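Local coordinates for 11S globulin isoform 1 (Cocos nucifera, PDB 5WPW), which serves as a seed storage protein of coconut, an 11S globulin that assembles into hexamers as a nutrient reserve and is a potential food allergen, at residues 308-314 and 359-365; 313-319 and 332-338. The protein carries 2 engineered substitutions. All coordinates share one frame; numbering follows the deposited sequence.

Contact 1 of 2, residues 308-314 and 359-365; sequences HSIMYCT and QLVSIKT
Met-311 holds CG anti to its own backbone N (chi1 -173°), whereas Leu-360 turns CG in between its N and carbonyl carbon (chi1 52°); this pair of settings sets the thioether obliquely against the leucine methyls, SD of Met-311 lying 3.7 Å from CD2 of Leu-360. On the same side of the sheet, a water bridges the hydroxyls of Ser-309 and Ser-362, 2.6 Å from OG of Ser-309 and 3.0 Å from OG of Ser-362. Beneath these side chains, strands 309-314 and 359-364 run antiparallel at 152° as neighbours in one sheet of the C-terminal cupin domain, with reciprocal N-H to O bonds joining Ile-310 to Ile-363 and Tyr-312 to Val-361. On the other face Tyr-312, Val-361 and Ile-363 pack on strand 61-67 of the N-terminal cupin domain, and Ile-310 on strand 340-343; there CG1 of Val-361 approaches the edge of the Tyr-312 ring. Beyond the paired strands, N of His-308 donates to OG1 of Thr-365 at 3.0 Å. The same hydroxyl hydrogen-bonds Gln-148 of a second subunit, while His-308 ND1 is engaged by N of Gln-345. CG2 of Thr-365 meets CD1 of Ile-310 at 3.8 Å, the two side chains crossing at about a right angle.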
loop_
_atom_site.group_PDB
_atom_site.type_symbol
_atom_site.label_atom_id
_atom_site.label_comp_id
_atom_site.label_asym_id
_atom_site.label_seq_id
_atom_site.Cartn_x
_atom_site.Cartn_y
_atom_site.Cartn_z
ATOM N N HIS A 308 9.460 16.712 -15.097
ATOM C CA HIS A 308 10.400 17.391 -15.975
ATOM C C HIS A 308 11.297 16.348 -16.628
ATOM O O HIS A 308 11.508 15.258 -16.083
ATOM C CB HIS A 308 11.290 18.392 -15.230
ATOM C CG HIS A 308 10.553 19.368 -14.361
ATOM N ND1 HIS A 308 9.711 20.335 -14.866
ATOM C CD2 HIS A 308 10.574 19.552 -13.019
ATOM C CE1 HIS A 308 9.224 21.057 -13.875
ATOM N NE2 HIS A 308 9.729 20.601 -12.744
ATOM N N SER A 309 11.845 16.703 -17.789
ATOM C CA SER A 309 12.750 15.845 -18.532
ATOM C C SER A 309 14.104 16.536 -18.652
ATOM O O SER A 309 14.194 17.659 -19.172
ATOM C CB SER A 309 12.173 15.524 -19.913
ATOM O OG SER A 309 12.974 14.585 -20.606
ATOM N N ILE A 310 15.151 15.868 -18.172
ATOM C CA ILE A 310 16.525 16.350 -18.277
ATOM C C ILE A 310 17.178 15.539 -19.388
ATOM O O ILE A 310 17.524 14.369 -19.212
ATOM C CB ILE A 310 17.284 16.227 -16.955
ATOM C CG1 ILE A 310 16.596 17.062 -15.880
ATOM C CG2 ILE A 310 18.715 16.722 -17.118
ATOM C CD1 ILE A 310 15.643 16.291 -15.014
ATOM N N MET A 311 17.340 16.161 -20.547
ATOM C CA MET A 311 17.774 15.453 -21.738
ATOM C C MET A 311 19.248 15.742 -21.988
ATOM O O MET A 311 19.655 16.912 -22.013
ATOM C CB MET A 311 16.944 15.885 -22.941
ATOM C CG MET A 311 17.212 15.073 -24.179
ATOM S SD MET A 311 16.147 15.542 -25.571
ATOM C CE MET A 311 14.896 16.483 -24.729
ATOM N N TYR A 312 20.028 14.683 -22.213
ATOM C CA TYR A 312 21.463 14.774 -22.472
ATOM C C TYR A 312 21.776 14.036 -23.762
ATOM O O TYR A 312 21.459 12.851 -23.885
ATOM C CB TYR A 312 22.267 14.173 -21.313
ATOM C CG TYR A 312 23.760 14.193 -21.528
ATOM C CD1 TYR A 312 24.479 15.366 -21.366
ATOM C CD2 TYR A 312 24.452 13.045 -21.900
ATOM C CE1 TYR A 312 25.840 15.399 -21.559
ATOM C CE2 TYR A 312 25.827 13.073 -22.101
ATOM C CZ TYR A 312 26.507 14.256 -21.915
ATOM O OH TYR A 312 27.861 14.321 -22.111
ATOM N N CYS A 313 22.417 14.712 -24.716
ATOM C CA CYS A 313 22.704 14.079 -26.005
ATOM C C CYS A 313 24.037 13.331 -25.937
ATOM O O CYS A 313 25.075 13.915 -25.598
ATOM C CB CYS A 313 22.707 15.102 -27.137
ATOM S SG CYS A 313 23.241 14.379 -28.716
ATOM N N THR A 314 23.988 12.025 -26.181
ATOM C CA THR A 314 25.160 11.159 -26.129
ATOM C C THR A 314 25.826 10.975 -27.492
ATOM O O THR A 314 26.909 10.399 -27.558
ATOM C CB THR A 314 24.788 9.778 -25.571
ATOM O OG1 THR A 314 23.872 9.124 -26.453
ATOM C CG2 THR A 314 24.134 9.894 -24.168
ATOM N N GLN A 359 21.098 10.460 -30.622
ATOM C CA GLN A 359 20.918 9.593 -29.452
ATOM C C GLN A 359 20.915 10.406 -28.165
ATOM O O GLN A 359 21.747 11.303 -27.973
ATOM C CB GLN A 359 22.016 8.524 -29.333
ATOM C CG GLN A 359 22.202 7.669 -30.574
ATOM C CD GLN A 359 23.411 8.118 -31.380
ATOM O OE1 GLN A 359 24.493 8.313 -30.832
ATOM N NE2 GLN A 359 23.225 8.298 -32.682
ATOM N N LEU A 360 20.000 10.079 -27.256
ATOM C CA LEU A 360 20.005 10.800 -26.000
ATOM C C LEU A 360 19.577 9.871 -24.871
ATOM O O LEU A 360 19.085 8.756 -25.082
ATOM C CB LEU A 360 19.108 12.033 -26.061
ATOM C CG LEU A 360 17.708 11.693 -26.564
ATOM C CD1 LEU A 360 16.642 11.552 -25.457
ATOM C CD2 LEU A 360 17.291 12.712 -27.610
ATOM N N VAL A 361 19.831 10.339 -23.663
ATOM C CA VAL A 361 19.299 9.752 -22.446
ATOM C C VAL A 361 18.564 10.863 -21.723
ATOM O O VAL A 361 19.057 11.997 -21.639
ATOM C CB VAL A 361 20.406 9.131 -21.570
ATOM C CG1 VAL A 361 21.528 10.124 -21.323
ATOM C CG2 VAL A 361 19.822 8.645 -20.245
ATOM N N SER A 362 17.362 10.563 -21.262
ATOM C CA SER A 362 16.607 11.526 -20.492
ATOM C C SER A 362 16.433 10.985 -19.093
ATOM O O SER A 362 16.227 9.790 -18.916
ATOM C CB SER A 362 15.242 11.821 -21.113
ATOM O OG SER A 362 15.410 12.472 -22.360
ATOM N N ILE A 363 16.534 11.871 -18.117
ATOM C CA ILE A 363 16.213 11.566 -16.726
ATOM C C ILE A 363 14.996 12.392 -16.361
ATOM O O ILE A 363 14.992 13.605 -16.561
ATOM C CB ILE A 363 17.375 11.893 -15.775
ATOM C CG1 ILE A 363 18.660 11.164 -16.182
ATOM C CG2 ILE A 363 16.955 11.613 -14.301
ATOM C CD1 ILE A 363 18.526 9.645 -16.243
ATOM N N LYS A 364 13.978 11.752 -15.799
ATOM C CA LYS A 364 12.709 12.423 -15.527
ATOM C C LYS A 364 12.440 12.405 -14.035
ATOM O O LYS A 364 12.772 11.434 -13.356
ATOM C CB LYS A 364 11.577 11.768 -16.328
ATOM C CG LYS A 364 11.877 11.788 -17.848
ATOM C CD LYS A 364 10.722 11.287 -18.728
ATOM C CE LYS A 364 11.033 11.515 -20.222
ATOM N NZ LYS A 364 9.802 11.355 -21.058
ATOM N N THR A 365 11.829 13.495 -13.541
ATOM C CA THR A 365 11.695 13.778 -12.106
ATOM C C THR A 365 10.442 13.143 -11.511
ATOM O O THR A 365 9.700 13.778 -10.757
ATOM C CB THR A 365 11.722 15.285 -11.838
ATOM O OG1 THR A 365 10.596 15.938 -12.435
ATOM C CG2 THR A 365 13.002 15.921 -12.362
HETATM O O HOH W 1 13.092 14.175 -23.172
HETATM O O HOH W 2 25.075 7.661 -28.178
#

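Contact 2 of 2, residues 313-319 and 332-338; sequences CTGGRGR and DGELRQG
Strands 317-319 and 332-336 run antiparallel at 163° with axes 4.6 Å apart, and Gly-318 and Leu-335 form a hydrogen-bonded pair between them: N of Leu-335 reaches O of Gly-318 at 2.7 Å, and the return bond runs from N of Gly-318 to O of Leu-335. They are the two arms of a beta hairpin in the C-terminal cupin domain. Before it, the chain turns a corner at Gly-315 and Gly-316, where Thr-314 and Gly-315 make a classic beta bulge opposite Gln-359. At the corner a water accepts from N of Gly-316 and donates to OE1 of Gln-337. Just before the corner, O of Cys-313 accepts from N of Gly-338 at 2.9 Å. Leu-335, on the opposite face of the hairpin from the arginines, is buried and packs on Phe-358, while the face bearing Arg-317, Arg-319, Glu-334 and Arg-336 is exposed. There Arg-317 is paired with Glu-334, though NH1 of Arg-317 is modelled so close to OE1 of Glu-334 that the detail of this salt bridge is doubtful; CB of Arg-336 lies over one guanidinium face of Arg-317. Arg-319, bent at chi2 (80°), brings its head back across the opposite strand, so that CA of Gly-333 sits 3.5 Å above the guanidinium plane. Two of its nitrogens grip one oxygen side-on, NE of Arg-319 at 2.8 Å and NH2 of Arg-319 at 2.6 Å from OD1 of Asp-332.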
loop_
_atom_site.group_PDB
_atom_site.type_symbol
_atom_site.label_atom_id
_atom_site.label_comp_id
_atom_site.label_asym_id
_atom_site.label_seq_id
_atom_site.Cartn_x
_atom_site.Cartn_y
_atom_site.Cartn_z
ATOM N N CYS A 313 22.417 14.712 -24.716
ATOM C CA CYS A 313 22.704 14.079 -26.005
ATOM C C CYS A 313 24.037 13.331 -25.937
ATOM O O CYS A 313 25.075 13.915 -25.598
ATOM C CB CYS A 313 22.707 15.102 -27.137
ATOM S SG CYS A 313 23.241 14.379 -28.716
ATOM N N THR A 314 23.988 12.025 -26.181
ATOM C CA THR A 314 25.160 11.159 -26.129
ATOM C C THR A 314 25.826 10.975 -27.492
ATOM O O THR A 314 26.909 10.399 -27.558
ATOM C CB THR A 314 24.788 9.778 -25.571
ATOM O OG1 THR A 314 23.872 9.124 -26.453
ATOM C CG2 THR A 314 24.134 9.894 -24.168
ATOM N N GLY A 315 25.206 11.426 -28.567
ATOM C CA GLY A 315 25.762 11.200 -29.895
ATOM C C GLY A 315 24.855 11.765 -30.964
ATOM O O GLY A 315 23.687 12.093 -30.719
ATOM N N GLY A 316 25.419 11.893 -32.156
ATOM C CA GLY A 316 24.601 12.408 -33.224
ATOM C C GLY A 316 24.272 13.881 -33.076
ATOM O O GLY A 316 24.921 14.638 -32.357
ATOM N N ARG A 317 23.222 14.279 -33.788
ATOM C CA ARG A 317 22.778 15.663 -33.877
ATOM C C ARG A 317 21.296 15.648 -34.181
ATOM O O ARG A 317 20.841 14.814 -34.967
ATOM C CB ARG A 317 23.487 16.446 -34.993
ATOM C CG ARG A 317 24.957 16.708 -34.784
ATOM C CD ARG A 317 25.586 17.313 -36.044
ATOM N NE ARG A 317 26.972 17.694 -35.796
ATOM C CZ ARG A 317 27.338 18.780 -35.121
ATOM N NH1 ARG A 317 26.417 19.606 -34.629
ATOM N NH2 ARG A 317 28.628 19.043 -34.937
ATOM N N GLY A 318 20.550 16.573 -33.579
ATOM C CA GLY A 318 19.134 16.640 -33.872
ATOM C C GLY A 318 18.543 17.994 -33.568
ATOM O O GLY A 318 19.101 18.789 -32.810
ATOM N N ARG A 319 17.405 18.253 -34.196
ATOM C CA ARG A 319 16.621 19.453 -33.965
ATOM C C ARG A 319 15.588 19.178 -32.879
ATOM O O ARG A 319 14.814 18.224 -32.990
ATOM C CB ARG A 319 15.894 19.880 -35.241
ATOM C CG ARG A 319 15.315 21.273 -35.186
ATOM C CD ARG A 319 16.430 22.261 -35.439
ATOM N NE ARG A 319 16.028 23.652 -35.258
ATOM C CZ ARG A 319 16.882 24.669 -35.312
ATOM N NH1 ARG A 319 18.172 24.431 -35.531
ATOM N NH2 ARG A 319 16.452 25.919 -35.150
ATOM N N ASP A 332 14.369 26.171 -30.120
ATOM C CA ASP A 332 14.331 25.763 -31.519
ATOM C C ASP A 332 15.800 25.728 -31.951
ATOM O O ASP A 332 16.329 26.719 -32.451
ATOM C CB ASP A 332 13.512 26.719 -32.360
ATOM C CG ASP A 332 13.294 26.221 -33.780
ATOM O OD1 ASP A 332 14.082 25.369 -34.265
ATOM O OD2 ASP A 332 12.324 26.696 -34.416
ATOM N N GLY A 333 16.451 24.600 -31.702
ATOM C CA GLY A 333 17.876 24.530 -31.941
ATOM C C GLY A 333 18.302 23.097 -32.126
ATOM O O GLY A 333 17.508 22.163 -31.997
ATOM N N GLU A 334 19.579 22.944 -32.448
ATOM C CA GLU A 334 20.193 21.640 -32.567
ATOM C C GLU A 334 20.617 21.176 -31.180
ATOM O O GLU A 334 20.663 21.952 -30.230
ATOM C CB GLU A 334 21.385 21.713 -33.539
ATOM C CG GLU A 334 22.107 20.390 -33.859
ATOM C CD GLU A 334 23.200 20.526 -34.936
ATOM O OE1 GLU A 334 24.359 20.860 -34.585
ATOM O OE2 GLU A 334 22.910 20.261 -36.124
ATOM N N LEU A 335 20.894 19.896 -31.053
ATOM C CA LEU A 335 21.590 19.383 -29.890
ATOM C C LEU A 335 22.690 18.481 -30.414
ATOM O O LEU A 335 22.469 17.734 -31.376
ATOM C CB LEU A 335 20.647 18.613 -28.944
ATOM C CG LEU A 335 19.967 19.311 -27.765
ATOM C CD1 LEU A 335 19.379 18.266 -26.837
ATOM C CD2 LEU A 335 20.916 20.192 -26.985
ATOM N N ARG A 336 23.872 18.554 -29.805
ATOM C CA ARG A 336 24.949 17.657 -30.188
ATOM C C ARG A 336 25.520 16.997 -28.943
ATOM O O ARG A 336 25.137 17.315 -27.812
ATOM C CB ARG A 336 26.048 18.387 -30.978
ATOM C CG ARG A 336 26.548 19.647 -30.310
ATOM C CD ARG A 336 27.354 20.536 -31.272
ATOM N NE ARG A 336 27.587 21.863 -30.705
ATOM C CZ ARG A 336 28.436 22.115 -29.712
ATOM N NH1 ARG A 336 29.142 21.127 -29.168
ATOM N NH2 ARG A 336 28.577 23.356 -29.258
ATOM N N GLN A 337 26.433 16.055 -29.177
ATOM C CA GLN A 337 27.066 15.305 -28.103
ATOM C C GLN A 337 27.567 16.220 -26.989
ATOM O O GLN A 337 28.237 17.234 -27.235
ATOM C CB GLN A 337 28.221 14.473 -28.662
ATOM C CG GLN A 337 29.074 13.812 -27.587
ATOM C CD GLN A 337 29.996 12.750 -28.141
ATOM O OE1 GLN A 337 29.616 11.993 -29.040
ATOM N NE2 GLN A 337 31.222 12.697 -27.623
ATOM N N GLY A 338 27.222 15.861 -25.753
ATOM C CA GLY A 338 27.691 16.571 -24.580
ATOM C C GLY A 338 26.808 17.700 -24.109
ATOM O O GLY A 338 27.103 18.296 -23.067
HETATM O O HOH W 3 28.397 12.023 -31.995
#

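How the contacts relate
Contact 2 is nested within the chain loop that contact 1 closes, and both lie in the C-terminal cupin domain with their centres about 11 Å apart. Cys-313 and Thr-314 belong to both: strand 309-314 pairs with strand 359-364 in contact 1, and beyond it the chain turns at Gly-315 and Gly-316 into strand 317-323 of the hairpin, in another sheet. A probable backbone hydrogen bond joins them at that corner, from N of Gln-359 to O of Gly-315 at 3.1 Å, and OH of Tyr-312 packs 3.3 Å from CA of Gly-338. Contact 1 is buried, about 8 Å from the centre of the chain; contact 2 is only partly buried, its centre about 17 Å out, with charged side chains at its margin.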